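Local atomic coordinates of pyruvate kinase (Pyrobaculum aerophilum, PDB entry 3QTG), a protein that catalyses the last step of glycolysis, transferring the phosphoryl group of phosphoenolpyruvate to ADP to give pyruvate and ATP. Residues V200-A205 and K209-V214; E242-S247 and V274-K279; Y249-R254 and S318-N323. One frame throughout, in Å; residues are numbered along the deposited sequence.

Interaction 1 of 3, residues V200-A205 and K209-V214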
loop_
_atom_site.group_PDB
_atom_site.type_symbol
_atom_site.label_atom_id
_atom_site.label_comp_id
_atom_site.label_asym_id
_atom_site.label_seq_id
_atom_site.Cartn_x
_atom_site.Cartn_y
_atom_site.Cartn_z
ATOM N N VAL A 200 34.272 10.459 -19.622
ATOM C CA VAL A 200 34.734 9.783 -20.829
ATOM C C VAL A 200 33.642 8.811 -21.246
ATOM O O VAL A 200 33.291 7.905 -20.487
ATOM C CB VAL A 200 36.042 8.971 -20.565
ATOM C CG1 VAL A 200 36.319 7.959 -21.686
ATOM C CG2 VAL A 200 37.217 9.896 -20.363
ATOM N N ALA A 201 33.109 8.994 -22.445
ATOM C CA ALA A 201 32.026 8.148 -22.908
ATOM C C ALA A 201 32.547 7.017 -23.823
ATOM O O ALA A 201 33.248 7.274 -24.797
ATOM C CB ALA A 201 30.941 8.991 -23.577
ATOM N N ILE A 202 32.235 5.774 -23.456
ATOM C CA ILE A 202 32.711 4.563 -24.141
ATOM C C ILE A 202 31.698 4.139 -25.193
ATOM O O ILE A 202 30.505 4.007 -24.888
ATOM C CB ILE A 202 32.817 3.363 -23.177
ATOM C CG1 ILE A 202 33.763 3.652 -22.036
ATOM C CG2 ILE A 202 33.305 2.100 -23.911
ATOM C CD1 ILE A 202 33.789 2.516 -21.042
ATOM N N SER A 203 32.181 3.894 -26.413
ATOM C CA SER A 203 31.346 3.354 -27.489
ATOM C C SER A 203 31.445 1.839 -27.614
ATOM O O SER A 203 32.514 1.275 -27.477
ATOM C CB SER A 203 31.687 4.017 -28.827
ATOM O OG SER A 203 31.431 5.417 -28.758
ATOM N N LEU A 204 30.317 1.190 -27.849
ATOM C CA LEU A 204 30.271 -0.220 -28.271
ATOM C C LEU A 204 30.779 -1.239 -27.256
ATOM O O LEU A 204 31.183 -2.341 -27.640
ATOM C CB LEU A 204 30.959 -0.428 -29.648
ATOM C CG LEU A 204 30.414 0.359 -30.852
ATOM C CD1 LEU A 204 31.279 0.159 -32.128
ATOM C CD2 LEU A 204 28.945 0.018 -31.135
ATOM N N ALA A 205 30.754 -0.881 -25.971
ATOM C CA ALA A 205 31.024 -1.836 -24.903
ATOM C C ALA A 205 29.867 -2.826 -24.795
ATOM O O ALA A 205 28.708 -2.466 -25.009
ATOM C CB ALA A 205 31.231 -1.100 -23.588
ATOM N N LYS A 209 34.064 -6.415 -18.734
ATOM C CA LYS A 209 35.490 -6.474 -19.071
ATOM C C LYS A 209 35.920 -5.281 -19.925
ATOM O O LYS A 209 36.966 -4.667 -19.668
ATOM C CB LYS A 209 35.857 -7.804 -19.771
ATOM C CG LYS A 209 37.379 -8.038 -19.884
ATOM C CD LYS A 209 37.746 -9.288 -20.679
ATOM C CE LYS A 209 39.278 -9.517 -20.683
ATOM N NZ LYS A 209 40.035 -8.616 -21.623
ATOM N N ASP A 210 35.103 -4.972 -20.935
ATOM C CA ASP A 210 35.301 -3.823 -21.827
ATOM C C ASP A 210 35.378 -2.492 -21.067
ATOM O O ASP A 210 36.263 -1.670 -21.316
ATOM C CB ASP A 210 34.156 -3.754 -22.837
ATOM C CG ASP A 210 34.317 -4.746 -23.984
ATOM O OD1 ASP A 210 35.453 -5.190 -24.254
ATOM O OD2 ASP A 210 33.298 -5.062 -24.632
ATOM N N VAL A 211 34.442 -2.299 -20.140
ATOM C CA VAL A 211 34.378 -1.081 -19.330
ATOM C C VAL A 211 35.616 -0.939 -18.415
ATOM O O VAL A 211 36.236 0.124 -18.365
ATOM C CB VAL A 211 33.055 -1.013 -18.521
ATOM C CG1 VAL A 211 32.938 0.303 -17.774
ATOM C CG2 VAL A 211 31.863 -1.192 -19.448
ATOM N N ASP A 212 35.959 -2.028 -17.728
ATOM C CA ASP A 212 37.136 -2.113 -16.853
ATOM C C ASP A 212 38.457 -1.797 -17.565
ATOM O O ASP A 212 39.362 -1.210 -16.967
ATOM C CB ASP A 212 37.242 -3.515 -16.228
ATOM C CG ASP A 212 36.119 -3.825 -15.239
ATOM O OD1 ASP A 212 35.231 -2.967 -14.992
ATOM O OD2 ASP A 212 36.126 -4.959 -14.701
ATOM N N SER A 213 38.562 -2.195 -18.832
ATOM C CA SER A 213 39.760 -1.944 -19.638
ATOM C C SER A 213 39.954 -0.469 -19.885
ATOM O O SER A 213 41.071 0.025 -19.852
ATOM C CB SER A 213 39.669 -2.666 -20.973
ATOM O OG SER A 213 39.676 -4.061 -20.746
ATOM N N VAL A 214 38.857 0.236 -20.143
ATOM C CA VAL A 214 38.932 1.683 -20.302
ATOM C C VAL A 214 39.242 2.319 -18.935
ATOM O O VAL A 214 40.011 3.272 -18.853
ATOM C CB VAL A 214 37.660 2.263 -20.973
ATOM C CG1 VAL A 214 37.696 3.793 -21.013
ATOM C CG2 VAL A 214 37.532 1.713 -22.389
#

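Interaction 2 of 3, residues E242-S247 and V274-K279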
loop_
_atom_site.group_PDB
_atom_site.type_symbol
_atom_site.label_atom_id
_atom_site.label_comp_id
_atom_site.label_asym_id
_atom_site.label_seq_id
_atom_site.Cartn_x
_atom_site.Cartn_y
_atom_site.Cartn_z
ATOM N N GLU A 242 24.139 -6.203 -16.137
ATOM C CA GLU A 242 25.552 -6.165 -15.748
ATOM C C GLU A 242 26.273 -4.923 -16.232
ATOM O O GLU A 242 27.116 -4.379 -15.522
ATOM C CB GLU A 242 26.284 -7.428 -16.232
ATOM C CG GLU A 242 25.695 -8.731 -15.629
ATOM C CD GLU A 242 26.020 -8.894 -14.139
ATOM O OE1 GLU A 242 27.106 -9.443 -13.833
ATOM O OE2 GLU A 242 25.197 -8.482 -13.281
ATOM N N LEU A 243 25.942 -4.470 -17.438
ATOM C CA LEU A 243 26.556 -3.269 -17.986
ATOM C C LEU A 243 26.186 -2.021 -17.189
ATOM O O LEU A 243 27.025 -1.152 -16.971
ATOM C CB LEU A 243 26.171 -3.068 -19.460
ATOM C CG LEU A 243 27.031 -3.748 -20.528
ATOM C CD1 LEU A 243 26.499 -3.391 -21.896
ATOM C CD2 LEU A 243 28.486 -3.335 -20.412
ATOM N N VAL A 244 24.917 -1.921 -16.802
ATOM C CA VAL A 244 24.463 -0.790 -16.006
ATOM C C VAL A 244 25.231 -0.771 -14.691
ATOM O O VAL A 244 25.787 0.258 -14.329
ATOM C CB VAL A 244 22.921 -0.796 -15.804
ATOM C CG1 VAL A 244 22.515 0.124 -14.667
ATOM C CG2 VAL A 244 22.223 -0.396 -17.115
ATOM N N GLN A 245 25.324 -1.928 -14.028
ATOM C CA GLN A 245 25.975 -2.009 -12.713
ATOM C C GLN A 245 27.476 -1.716 -12.698
ATOM O O GLN A 245 28.030 -1.393 -11.642
ATOM C CB GLN A 245 25.654 -3.330 -12.013
ATOM C CG GLN A 245 24.177 -3.454 -11.696
ATOM C CD GLN A 245 23.825 -4.759 -11.020
ATOM O OE1 GLN A 245 23.997 -4.911 -9.808
ATOM N NE2 GLN A 245 23.314 -5.709 -11.798
ATOM N N CYS A 246 28.137 -1.791 -13.850
ATOM C CA CYS A 246 29.550 -1.457 -13.882
ATOM C C CYS A 246 29.874 -0.067 -14.449
ATOM O O CYS A 246 31.054 0.279 -14.567
ATOM C CB CYS A 246 30.354 -2.543 -14.585
ATOM S SG CYS A 246 30.252 -2.437 -16.331
ATOM N N SER A 247 28.834 0.725 -14.751
ATOM C CA SER A 247 28.971 2.085 -15.305
ATOM C C SER A 247 29.039 3.169 -14.215
ATOM O O SER A 247 28.662 2.922 -13.077
ATOM C CB SER A 247 27.761 2.402 -16.187
ATOM O OG SER A 247 27.577 1.414 -17.183
ATOM N N VAL A 274 16.313 3.090 -19.419
ATOM C CA VAL A 274 16.025 4.123 -18.413
ATOM C C VAL A 274 15.517 3.505 -17.093
ATOM O O VAL A 274 16.056 3.807 -16.036
ATOM C CB VAL A 274 15.031 5.191 -18.933
ATOM C CG1 VAL A 274 14.664 6.194 -17.814
ATOM C CG2 VAL A 274 15.624 5.942 -20.138
ATOM N N HIS A 275 14.528 2.621 -17.169
ATOM C CA HIS A 275 14.050 1.874 -15.996
ATOM C C HIS A 275 15.186 1.118 -15.268
ATOM O O HIS A 275 15.330 1.203 -14.061
ATOM C CB HIS A 275 12.906 0.941 -16.407
ATOM C CG HIS A 275 11.603 1.659 -16.640
ATOM N ND1 HIS A 275 11.521 3.034 -16.785
ATOM C CD2 HIS A 275 10.333 1.191 -16.760
ATOM C CE1 HIS A 275 10.258 3.377 -16.980
ATOM N NE2 HIS A 275 9.517 2.278 -16.972
ATOM N N THR A 276 16.028 0.425 -16.020
ATOM C CA THR A 276 17.143 -0.298 -15.436
ATOM C C THR A 276 18.174 0.592 -14.742
ATOM O O THR A 276 18.635 0.261 -13.633
ATOM C CB THR A 276 17.771 -1.225 -16.483
ATOM O OG1 THR A 276 16.740 -2.086 -16.971
ATOM C CG2 THR A 276 18.895 -2.063 -15.898
ATOM N N SER A 277 18.503 1.723 -15.355
ATOM C CA SER A 277 19.466 2.655 -14.765
ATOM C C SER A 277 18.952 3.279 -13.475
ATOM O O SER A 277 19.706 3.383 -12.527
ATOM C CB SER A 277 19.887 3.772 -15.744
ATOM O OG SER A 277 20.420 3.235 -16.935
ATOM N N LEU A 278 17.682 3.700 -13.472
ATOM C CA LEU A 278 17.024 4.250 -12.289
ATOM C C LEU A 278 16.966 3.234 -11.157
ATOM O O LEU A 278 17.317 3.575 -10.037
ATOM C CB LEU A 278 15.624 4.813 -12.616
ATOM C CG LEU A 278 15.555 6.076 -13.494
ATOM C CD1 LEU A 278 14.162 6.320 -14.032
ATOM C CD2 LEU A 278 15.986 7.274 -12.686
ATOM N N LYS A 279 16.557 1.999 -11.466
ATOM C CA LYS A 279 16.563 0.879 -10.508
ATOM C C LYS A 279 17.908 0.701 -9.786
ATOM O O LYS A 279 17.936 0.465 -8.580
ATOM C CB LYS A 279 16.175 -0.440 -11.209
ATOM C CG LYS A 279 16.199 -1.718 -10.312
ATOM C CD LYS A 279 15.537 -2.948 -11.002
ATOM C CE LYS A 279 16.488 -3.612 -12.009
ATOM N NZ LYS A 279 15.895 -4.529 -13.087
#

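Interaction 3 of 3, residues Y249-R254 and S318-N323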
loop_
_atom_site.group_PDB
_atom_site.type_symbol
_atom_site.label_atom_id
_atom_site.label_comp_id
_atom_site.label_asym_id
_atom_site.label_seq_id
_atom_site.Cartn_x
_atom_site.Cartn_y
_atom_site.Cartn_z
ATOM N N TYR A 249 27.775 6.159 -15.423
ATOM C CA TYR A 249 26.746 6.950 -16.087
ATOM C C TYR A 249 26.324 6.130 -17.305
ATOM O O TYR A 249 27.174 5.530 -17.965
ATOM C CB TYR A 249 27.338 8.281 -16.536
ATOM C CG TYR A 249 26.361 9.435 -16.618
ATOM C CD1 TYR A 249 26.456 10.509 -15.719
ATOM C CD2 TYR A 249 25.350 9.476 -17.590
ATOM C CE1 TYR A 249 25.561 11.581 -15.765
ATOM C CE2 TYR A 249 24.447 10.569 -17.646
ATOM C CZ TYR A 249 24.569 11.603 -16.729
ATOM O OH TYR A 249 23.717 12.678 -16.768
ATOM N N VAL A 250 25.024 6.084 -17.584
ATOM C CA VAL A 250 24.496 5.317 -18.702
ATOM C C VAL A 250 23.948 6.298 -19.723
ATOM O O VAL A 250 23.417 7.343 -19.347
ATOM C CB VAL A 250 23.390 4.287 -18.267
ATOM C CG1 VAL A 250 22.864 3.489 -19.483
ATOM C CG2 VAL A 250 23.923 3.324 -17.180
ATOM N N VAL A 251 24.122 5.972 -21.008
ATOM C CA VAL A 251 23.675 6.806 -22.136
ATOM C C VAL A 251 22.887 5.968 -23.153
ATOM O O VAL A 251 23.397 4.961 -23.655
ATOM C CB VAL A 251 24.881 7.483 -22.833
ATOM C CG1 VAL A 251 24.424 8.547 -23.840
ATOM C CG2 VAL A 251 25.808 8.120 -21.806
ATOM N N VAL A 252 21.635 6.351 -23.413
ATOM C CA VAL A 252 20.857 5.793 -24.520
ATOM C C VAL A 252 21.267 6.538 -25.811
ATOM O O VAL A 252 20.948 7.719 -26.003
ATOM C CB VAL A 252 19.306 5.909 -24.288
ATOM C CG1 VAL A 252 18.504 5.309 -25.468
ATOM C CG2 VAL A 252 18.894 5.258 -22.988
ATOM N N ALA A 253 22.026 5.849 -26.659
ATOM C CA ALA A 253 22.518 6.435 -27.914
ATOM C C ALA A 253 21.531 6.029 -28.994
ATOM O O ALA A 253 21.639 4.951 -29.585
ATOM C CB ALA A 253 23.972 5.961 -28.233
ATOM N N ARG A 254 20.530 6.895 -29.190
ATOM C CA ARG A 254 19.367 6.630 -30.049
ATOM C C ARG A 254 19.717 6.388 -31.506
ATOM O O ARG A 254 19.209 5.445 -32.117
ATOM C CB ARG A 254 18.401 7.804 -30.009
ATOM C CG ARG A 254 17.593 7.955 -28.736
ATOM C CD ARG A 254 16.753 9.187 -28.918
ATOM N NE ARG A 254 15.523 9.072 -28.191
ATOM C CZ ARG A 254 14.498 9.894 -28.350
ATOM N NH1 ARG A 254 14.575 10.886 -29.228
ATOM N NH2 ARG A 254 13.415 9.720 -27.622
ATOM N N SER A 318 19.880 13.729 -17.742
ATOM C CA SER A 318 20.272 14.676 -18.807
ATOM C C SER A 318 19.820 14.290 -20.226
ATOM O O SER A 318 19.503 13.112 -20.506
ATOM C CB SER A 318 21.783 14.960 -18.778
ATOM O OG SER A 318 22.543 13.767 -18.828
ATOM N N LEU A 319 19.787 15.305 -21.101
ATOM C CA LEU A 319 19.526 15.154 -22.536
ATOM C C LEU A 319 20.684 15.785 -23.303
ATOM O O LEU A 319 21.117 16.899 -22.992
ATOM C CB LEU A 319 18.187 15.790 -22.960
ATOM C CG LEU A 319 16.880 15.315 -22.269
ATOM C CD1 LEU A 319 15.722 16.244 -22.574
ATOM C CD2 LEU A 319 16.484 13.891 -22.642
ATOM N N TRP A 320 21.204 15.054 -24.286
ATOM C CA TRP A 320 22.410 15.467 -24.987
ATOM C C TRP A 320 22.064 15.782 -26.436
ATOM O O TRP A 320 21.635 14.910 -27.176
ATOM C CB TRP A 320 23.437 14.330 -24.960
ATOM C CG TRP A 320 23.957 13.930 -23.598
ATOM C CD1 TRP A 320 23.450 14.276 -22.369
ATOM C CD2 TRP A 320 25.094 13.098 -23.340
ATOM N NE1 TRP A 320 24.211 13.718 -21.370
ATOM C CE2 TRP A 320 25.232 12.997 -21.941
ATOM C CE3 TRP A 320 26.030 12.449 -24.162
ATOM C CZ2 TRP A 320 26.262 12.251 -21.336
ATOM C CZ3 TRP A 320 27.043 11.703 -23.559
ATOM C CH2 TRP A 320 27.145 11.604 -22.160
ATOM N N LEU A 321 22.244 17.030 -26.834
ATOM C CA LEU A 321 22.171 17.400 -28.245
ATOM C C LEU A 321 23.483 17.076 -28.933
ATOM O O LEU A 321 24.562 17.301 -28.370
ATOM C CB LEU A 321 21.863 18.893 -28.383
ATOM C CG LEU A 321 20.597 19.430 -27.701
ATOM C CD1 LEU A 321 20.376 20.915 -28.003
ATOM C CD2 LEU A 321 19.373 18.608 -28.090
ATOM N N THR A 322 23.400 16.546 -30.154
ATOM C CA THR A 322 24.602 16.210 -30.905
ATOM C C THR A 322 24.745 17.085 -32.155
ATOM O O THR A 322 25.248 18.203 -32.046
ATOM C CB THR A 322 24.725 14.684 -31.158
ATOM O OG1 THR A 322 23.514 14.193 -31.740
ATOM C CG2 THR A 322 24.946 13.961 -29.826
ATOM N N ASN A 323 24.292 16.597 -33.314
ATOM C CA ASN A 323 24.375 17.345 -34.586
ATOM C C ASN A 323 23.705 18.697 -34.555
ATOM O O ASN A 323 24.179 19.642 -35.211
ATOM C CB ASN A 323 23.741 16.552 -35.706
ATOM C CG ASN A 323 24.270 15.145 -35.792
ATOM O OD1 ASN A 323 23.504 14.186 -35.668
ATOM N ND2 ASN A 323 25.577 15.004 -36.000
#

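Interaction 1 of 3, residues V200-A205 and K209-V214
Ile202 drives its CD1 methyl onto the helix, where it meets Val214 CB at 3.9 Å and the backbone CA of Val211 at 4.0 Å. The approach to Val214 is tip to tip, and both methyls of that valine lie against Ile202 CD1. With CG1 anti to the carbonyl carbon and the chain then fully extended (chi2 176°), the delta methyl of Ile202 is carried straight out to the helix. Val200, two residues earlier and on the same face of the strand, adds a looser touch, CG1 to Val214 CG1 at 4.4 Å. Past the strand end, Ala205 CB closes the other end of the patch, 4.0 Å from Asp210 CB and 4.2 Å from Val211 CG2. The carboxylate of Asp210 sits over the Ala205 backbone but bonds elsewhere: OD1 to the hydroxyl of Thr178, OD2 to the backbone N of Lys206, tying the helix to the loop before it. Ile202 also touches Val227, and Val211 touches Val229, both on strand 226-231. The axes of strand 200-202 and helix segment 209-214 run at 150° and approach to 10.2 Å, the near-antiparallel return of a beta-alpha-beta unit, with helix 208-220 packed on the outside of a TIM barrel.

Interaction 2 of 3, residues E242-S247 and V274-K279
Val244 faces helix 266-279 with its two methyls divided between neighbouring residues. CG1, anti to the backbone N (chi1 163°), rests on main chain, 4.0 Å from Ser277 CA and equally close to Thr276 O. CG2 meets Thr276 CG2 at 3.9 Å, the two side chains slanting across each other, and also lies 4.1 Å from Ser277 OG. Thr276 offers its methyl because its hydroxyl is turned back to the carbonyl O of Arg272 one helical turn earlier. Ser277 OG is bonded to Ile273 O, so the oxygen lying beside Val244 CG2 already has its partner; both hydroxyls bond within their own helix. The small serine is consistent with the close backbones, Val244 CA to Ser277 CA 6.2 Å. Lys279 adds a salt bridge to Glu241, outside the apolar patch. Val244 and Ser277 both rest on Val250 of barrel strand 249-253, and Ser277 also touches Ile284 of strand 284-287; on its other flank helix 240-245 meets helix 208-220 through Leu243 and Val211.

Interaction 3 of 3, residues Y249-R254 and S318-N323
This is a buried side-chain contact across the inside of the barrel, between strands 249-253 and 318-321, which are not neighbours in the sheet. A serine-tyrosine hydrogen bond holds one end, and a valine packs on the indole at the other. Ser318 OG donates to Tyr249 OH at 2.6 Å, coming in at the edge of the phenol ring, near its plane. The same OG accepts from Trp320 NE1 at 3.0 Å, with an N-H...O angle of 145° and the oxygen 17° out of the indole plane. Tyr249 OH is bonded in turn to the backbone O of Ile414, so the chain of bonds runs from indole to serine to phenol to carbonyl. Ser318 can serve both aromatics because its hydroxyl takes the crowded position between backbone N and carbonyl carbon (chi1 54°). In this TIM barrel the two strands are separated by strand 284-287, whose Ala285 touches Tyr249, Ser318 and Trp320. Were Ser318 replaced by an alanine, the indole N-H and the tyrosine hydroxyl would probably lose their shared partner, and the indole would be less firmly fixed in its rotation. Val251 meets the six-membered end of the indole, the two side chains crossing at about a right angle. Its CG1 lies over one face, 4.1 Å above the plane and toward the rim, while CG2 approaches Trp320 CH2 at 3.7 Å. Tyr249 CE2 adds a looser contact to Trp320 CZ2 at 4.4 Å, and the Tyr249 ring meets that of Tyr199 with planes nearly perpendicular.

All three contacts belong to the barrel domain: interactions 1 and 2 pack its outer layer, and interaction 3 lies within the barrel. Interaction 1 meets interaction 2 where Val211 CG1 lies 3.7 Å from Cys246 O. Interaction 2 reaches strand 249-253 of interaction 3 from outside, with Ser277 OG 3.4 Å from Val250 CB, while Val251, next along the strand, points into the barrel. Interactions 1 and 3 do not touch, with nearest atoms about 5 Å apart. Lys230, the probable transition-state stabiliser, lies about 4 Å from Val251, 6 Å from Ile202 and 11 Å from Ser277, side chain to side chain. The Trp320 side chain is about 4 Å from that of Arg46, which probably binds substrate.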